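Local coordinates for alkylhydroperoxidase AhpD core (Rhodospirillum rubrum, PDB 2OUW), which probably reduces alkyl hydroperoxides through a CXXC cysteine pair, as in relatives of the AhpD and carboxymuconolactone decarboxylase family, at residues S83-Y86 / C87-H91; A103-A106 / E107-I111. All blocks are in the same frame, centred on the assembly; numbering follows the deposited sequence.

Contact 1. Residues S83-Y86 / C87-H91; sequences SCSY and CAHSH
Cys84 carries its SG anti to the backbone N (chi1 176°), whereas Cys87 turns its SG beside its own N (chi1 -47°), and these different rotations bring the two sulfurs together as a disulfide, Cys84 SG to Cys87 SG 2.1 Å. The CB atoms lie 3.5 Å apart, Cys84 CB to Cys87 CB, and the bridge joins the N-cap residue to the first turn of the helix. Ser83, at positive phi, ends the preceding helix in a Schellman motif, and Cys84 is the N-cap of the next. From its carbonyl the first turn is stitched by Ala88 N to Cys84 O (3.0 Å), and the straightest bond follows at Ser90 N to Tyr86 O (2.9 Å, N-H...O 175°). This is the CXXC motif at a helix N-terminus, the disulfide redox site of AhpD relatives; Cys84 and Cys87 are oxidised here. The Tyr86 ring leans obliquely along the helix, its CE1 4.0 Å from Ser90 OG, while its hydroxyl hydrogen-bonds Asn36 of its own chain and Asp130 of a second subunit. An alanine at Tyr86 would remove the ring and hydroxyl, and is likely to open a gap beside Ser90 and leave Asp130 of that subunit without this partner. On another side of the helix, the His89 ring brings the edge at CD2 to Ser85 O, 3.3 Å away, and Ser85 OG reaches Gln126 of a third subunit. Ser90 OG and His91 NE2 each hydrogen-bond an unidentified bound molecule, probably from the crystallisation liquor, that may mark a pocket, and His91 ND1 bonds Glu72.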
ATOM      1  N   SER B  83      -3.817  -5.824  -0.497  0.50 43.72           N
ATOM      2  CA  SER B  83      -5.225  -5.629  -0.948  0.50 44.45           C
ATOM      3  C   SER B  83      -5.622  -6.233  -2.309  0.50 43.72           C
ATOM      4  O   SER B  83      -6.417  -5.647  -3.065  0.50 44.38           O
ATOM      5  CB  SER B  83      -5.657  -4.153  -0.854  0.50 45.13           C
ATOM      6  OG  SER B  83      -7.082  -4.049  -0.796  0.50 47.78           O
ATOM      7  N   CYS B  84      -5.126  -7.438  -2.579  1.00 41.95           N
ATOM      8  CA  CYS B  84      -5.479  -8.172  -3.795  1.00 39.58           C
ATOM      9  C   CYS B  84      -6.713  -9.012  -3.502  1.00 37.49           C
ATOM     10  O   CYS B  84      -6.629 -10.039  -2.814  1.00 37.02           O
ATOM     11  CB  CYS B  84      -4.322  -9.091  -4.227  1.00 39.10           C
ATOM     12  SG  CYS B  84      -4.774 -10.099  -5.650  1.00 41.49           S
ATOM     13  N   SER B  85      -7.856  -8.612  -4.050  1.00 39.51           N
ATOM     14  CA  SER B  85      -9.129  -9.287  -3.776  0.50 39.70           C
ATOM     15  C   SER B  85      -9.177 -10.724  -4.271  1.00 40.98           C
ATOM     16  O   SER B  85      -9.637 -11.627  -3.551  1.00 39.04           O
ATOM     17  CB  SER B  85     -10.295  -8.552  -4.421  0.50 40.04           C
ATOM     18  OG  SER B  85     -11.370  -9.452  -4.636  0.50 42.51           O
ATOM     19  N   TYR B  86      -8.728 -10.933  -5.508  1.00 37.80           N
ATOM     20  CA  TYR B  86      -8.676 -12.277  -6.063  1.00 39.02           C
ATOM     21  C   TYR B  86      -7.785 -13.164  -5.187  1.00 39.15           C
ATOM     22  O   TYR B  86      -8.121 -14.295  -4.890  1.00 41.99           O
ATOM     23  CB  TYR B  86      -8.153 -12.236  -7.518  1.00 38.66           C
ATOM     24  CG  TYR B  86      -8.013 -13.594  -8.128  1.00 36.39           C
ATOM     25  CD1 TYR B  86      -6.857 -14.362  -7.936  1.00 37.97           C
ATOM     26  CD2 TYR B  86      -9.054 -14.149  -8.844  1.00 38.44           C
ATOM     27  CE1 TYR B  86      -6.750 -15.622  -8.474  1.00 36.64           C
ATOM     28  CE2 TYR B  86      -8.955 -15.414  -9.382  1.00 32.45           C
ATOM     29  CZ  TYR B  86      -7.812 -16.144  -9.206  1.00 37.62           C
ATOM     30  OH  TYR B  86      -7.725 -17.408  -9.728  1.00 39.62           O
ATOM     31  N   CYS B  87      -6.651 -12.630  -4.759  1.00 38.12           N
ATOM     32  CA  CYS B  87      -5.695 -13.401  -3.976  1.00 38.58           C
ATOM     33  C   CYS B  87      -6.226 -13.765  -2.598  1.00 37.83           C
ATOM     34  O   CYS B  87      -5.881 -14.818  -2.048  1.00 36.48           O
ATOM     35  CB  CYS B  87      -4.389 -12.619  -3.852  1.00 40.35           C
ATOM     36  SG  CYS B  87      -3.799 -11.934  -5.429  1.00 45.70           S
ATOM     37  N   ALA B  88      -7.061 -12.900  -2.027  1.00 38.54           N
ATOM     38  CA  ALA B  88      -7.729 -13.217  -0.760  1.00 39.19           C
ATOM     39  C   ALA B  88      -8.631 -14.452  -0.919  1.00 38.42           C
ATOM     40  O   ALA B  88      -8.630 -15.344  -0.085  1.00 37.19           O
ATOM     41  CB  ALA B  88      -8.538 -12.025  -0.273  1.00 38.11           C
ATOM     42  N   HIS B  89      -9.411 -14.480  -1.995  1.00 38.08           N
ATOM     43  CA  HIS B  89     -10.212 -15.644  -2.318  1.00 38.26           C
ATOM     44  C   HIS B  89      -9.414 -16.924  -2.583  1.00 37.86           C
ATOM     45  O   HIS B  89      -9.635 -17.955  -1.928  1.00 34.36           O
ATOM     46  CB  HIS B  89     -11.070 -15.387  -3.538  1.00 39.86           C
ATOM     47  CG  HIS B  89     -12.268 -14.551  -3.271  1.00 38.25           C
ATOM     48  ND1 HIS B  89     -13.424 -15.070  -2.736  1.00 40.76           N
ATOM     49  CD2 HIS B  89     -12.504 -13.232  -3.480  1.00 42.98           C
ATOM     50  CE1 HIS B  89     -14.321 -14.110  -2.627  1.00 41.82           C
ATOM     51  NE2 HIS B  89     -13.790 -12.988  -3.077  1.00 39.13           N
ATOM     52  N   SER B  90      -8.499 -16.871  -3.540  1.00 38.45           N
ATOM     53  CA  SER B  90      -7.764 -18.074  -3.914  1.00 38.17           C
ATOM     54  C   SER B  90      -6.961 -18.642  -2.766  1.00 39.72           C
ATOM     55  O   SER B  90      -6.942 -19.859  -2.575  1.00 41.16           O
ATOM     56  CB  SER B  90      -6.870 -17.864  -5.139  1.00 40.34           C
ATOM     57  OG  SER B  90      -5.771 -17.005  -4.855  1.00 43.02           O
ATOM     58  N   HIS B  91      -6.281 -17.801  -1.994  1.00 38.67           N
ATOM     59  CA  HIS B  91      -5.478 -18.345  -0.895  1.00 38.78           C
ATOM     60  C   HIS B  91      -6.254 -18.704   0.358  1.00 37.52           C
ATOM     61  O   HIS B  91      -5.761 -19.475   1.197  1.00 36.84           O
ATOM     62  CB  HIS B  91      -4.295 -17.451  -0.606  1.00 39.09           C
ATOM     63  CG  HIS B  91      -3.356 -17.393  -1.757  1.00 39.74           C
ATOM     64  ND1 HIS B  91      -2.428 -18.382  -1.983  1.00 40.28           N
ATOM     65  CD2 HIS B  91      -3.274 -16.545  -2.807  1.00 43.05           C
ATOM     66  CE1 HIS B  91      -1.787 -18.124  -3.109  1.00 46.63           C
ATOM     67  NE2 HIS B  91      -2.258 -17.000  -3.615  1.00 40.76           N
TER

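Contact 2. Residues A103-A106 / E107-I111; sequences AQHA and EVLAI
His105 and Leu109, one helical turn apart, make the tight side of this contact: Leu109 CD1 lies over one face of the imidazole, 4.2 Å above its plane and shifted toward the rim, and Leu109 CG approaches His105 CD2 at 4.1 Å. With CG anti to the backbone N (chi1 -166°), the His105 ring is swung to where it and the Leu109 side chain cross obliquely. The same leucine covers the backbone, its CG 3.4 Å from His105 O, the carbonyl that accepts Leu109 N at 3.0 Å. Val108 packs likewise, CG2 3.3 Å from Gln104 O. The looser side holds exposed Ala103 and partly exposed Ala106 and Glu107, where contact is mostly backbone, as in Glu107 N to Ala103 O (3.1 Å). There the bent Glu107 chain leads its carboxylate away from the preceding turn, toward a long, weak ion pair with Arg71 of a second subunit. This regular alpha-helical stretch opens helix 102-125: His105 packs on Thr92 and Arg96 of helix 85-97, Gln104 and Val108 face Leu69 and Met73 of helix 68-81, and Leu109 meets Ala124 of a third subunit.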
ATOM      1  N   ALA B 103     -11.404 -22.134  13.557  1.00 38.63           N
ATOM      2  CA  ALA B 103     -10.598 -21.563  14.635  1.00 37.82           C
ATOM      3  C   ALA B 103      -9.277 -20.948  14.117  1.00 37.79           C
ATOM      4  O   ALA B 103      -8.891 -19.841  14.511  1.00 37.38           O
ATOM      5  CB  ALA B 103     -10.308 -22.622  15.640  1.00 37.40           C
ATOM      6  N   GLN B 104      -8.587 -21.679  13.242  1.00 36.40           N
ATOM      7  CA  GLN B 104      -7.322 -21.210  12.691  1.00 35.64           C
ATOM      8  C   GLN B 104      -7.538 -19.984  11.807  1.00 34.98           C
ATOM      9  O   GLN B 104      -6.797 -19.022  11.900  1.00 33.77           O
ATOM     10  CB  GLN B 104      -6.622 -22.318  11.897  1.00 37.35           C
ATOM     11  CG  GLN B 104      -6.033 -23.426  12.773  1.00 37.69           C
ATOM     12  CD  GLN B 104      -5.534 -24.594  11.955  1.00 39.24           C
ATOM     13  OE1 GLN B 104      -6.140 -24.984  10.961  1.00 39.50           O
ATOM     14  NE2 GLN B 104      -4.418 -25.167  12.376  1.00 41.81           N
ATOM     15  N   HIS B 105      -8.574 -20.029  10.978  1.00 36.10           N
ATOM     16  CA  HIS B 105      -8.937 -18.903  10.116  1.00 35.00           C
ATOM     17  C   HIS B 105      -9.202 -17.637  10.915  1.00 33.66           C
ATOM     18  O   HIS B 105      -8.747 -16.550  10.553  1.00 35.12           O
ATOM     19  CB  HIS B 105     -10.182 -19.278   9.281  1.00 36.96           C
ATOM     20  CG  HIS B 105     -10.436 -18.349   8.133  1.00 36.18           C
ATOM     21  ND1 HIS B 105     -11.597 -18.378   7.400  1.00 38.58           N
ATOM     22  CD2 HIS B 105      -9.674 -17.368   7.589  1.00 39.25           C
ATOM     23  CE1 HIS B 105     -11.535 -17.467   6.444  1.00 40.79           C
ATOM     24  NE2 HIS B 105     -10.378 -16.839   6.535  1.00 34.40           N
ATOM     25  N   ALA B 106      -9.926 -17.786  12.017  1.00 36.00           N
ATOM     26  CA  ALA B 106     -10.309 -16.663  12.850  1.00 35.60           C
ATOM     27  C   ALA B 106      -9.059 -16.020  13.444  1.00 37.10           C
ATOM     28  O   ALA B 106      -8.932 -14.792  13.485  1.00 37.33           O
ATOM     29  CB  ALA B 106     -11.241 -17.114  13.922  1.00 35.80           C
ATOM     30  N   GLU B 107      -8.120 -16.860  13.874  1.00 38.01           N
ATOM     31  CA  GLU B 107      -6.847 -16.384  14.421  1.00 39.33           C
ATOM     32  C   GLU B 107      -5.991 -15.685  13.360  1.00 38.27           C
ATOM     33  O   GLU B 107      -5.422 -14.635  13.627  1.00 39.70           O
ATOM     34  CB  GLU B 107      -6.098 -17.546  15.109  1.00 39.76           C
ATOM     35  CG  GLU B 107      -4.687 -17.229  15.599  1.00 48.00           C
ATOM     36  CD  GLU B 107      -4.640 -16.282  16.788  1.00 55.57           C
ATOM     37  OE1 GLU B 107      -5.697 -15.948  17.363  1.00 57.47           O
ATOM     38  OE2 GLU B 107      -3.521 -15.855  17.155  1.00 61.40           O
ATOM     39  N   VAL B 108      -5.934 -16.232  12.148  1.00 38.09           N
ATOM     40  CA  VAL B 108      -5.201 -15.579  11.041  1.00 37.32           C
ATOM     41  C   VAL B 108      -5.757 -14.176  10.806  1.00 36.83           C
ATOM     42  O   VAL B 108      -5.011 -13.203  10.715  1.00 36.93           O
ATOM     43  CB  VAL B 108      -5.269 -16.396   9.720  1.00 35.79           C
ATOM     44  CG1 VAL B 108      -4.659 -15.606   8.574  1.00 41.51           C
ATOM     45  CG2 VAL B 108      -4.565 -17.725   9.862  1.00 34.84           C
ATOM     46  N   LEU B 109      -7.078 -14.079  10.761  1.00 36.47           N
ATOM     47  CA  LEU B 109      -7.741 -12.782  10.603  1.00 37.84           C
ATOM     48  C   LEU B 109      -7.401 -11.830  11.714  1.00 38.88           C
ATOM     49  O   LEU B 109      -7.044 -10.655  11.473  1.00 36.62           O
ATOM     50  CB  LEU B 109      -9.261 -12.957  10.530  1.00 40.51           C
ATOM     51  CG  LEU B 109      -9.806 -13.560   9.230  1.00 38.76           C
ATOM     52  CD1 LEU B 109     -11.309 -13.736   9.300  1.00 42.65           C
ATOM     53  CD2 LEU B 109      -9.519 -12.732   8.070  1.00 42.03           C
ATOM     54  N   ALA B 110      -7.500 -12.337  12.932  1.00 38.38           N
ATOM     55  CA  ALA B 110      -7.161 -11.548  14.109  1.00 39.34           C
ATOM     56  C   ALA B 110      -5.747 -10.962  14.047  1.00 37.61           C
ATOM     57  O   ALA B 110      -5.527  -9.795  14.406  1.00 38.73           O
ATOM     58  CB  ALA B 110      -7.351 -12.399  15.399  1.00 39.34           C
ATOM     59  N   ILE B 111      -4.793 -11.770  13.604  1.00 37.89           N
ATOM     60  CA  ILE B 111      -3.415 -11.321  13.485  1.00 39.16           C
ATOM     61  C   ILE B 111      -3.290 -10.275  12.383  1.00 38.95           C
ATOM     62  O   ILE B 111      -2.600  -9.282  12.551  1.00 38.61           O
ATOM     63  CB  ILE B 111      -2.483 -12.490  13.187  1.00 42.00           C
ATOM     64  CG1 ILE B 111      -2.460 -13.455  14.376  1.00 42.96           C
ATOM     65  CG2 ILE B 111      -1.068 -11.991  12.877  1.00 38.71           C
ATOM     66  CD1 ILE B 111      -1.821 -14.766  14.060  1.00 46.11           C
TER

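Contact 1 is the more central, about 8 Å from the chain's centre to its own and almost wholly buried; contact 2, about 17 Å out, is only partly buried. They lie on successive helices, 85-97 and 102-125, with centres about 16 Å apart and nearest atoms about 7 Å apart, so they do not touch. Both pack against helix 68-81 and a second subunit. Both share the backbone bonds of a helix, but their side-chain chemistry differs with place: 83-91, at a helix start, adds a covalent disulfide and polar side chains that hold a bound molecule, whereas 103-111, continuous helix, adds an apolar imidazole-leucine contact and a weak, long ion pair to another subunit.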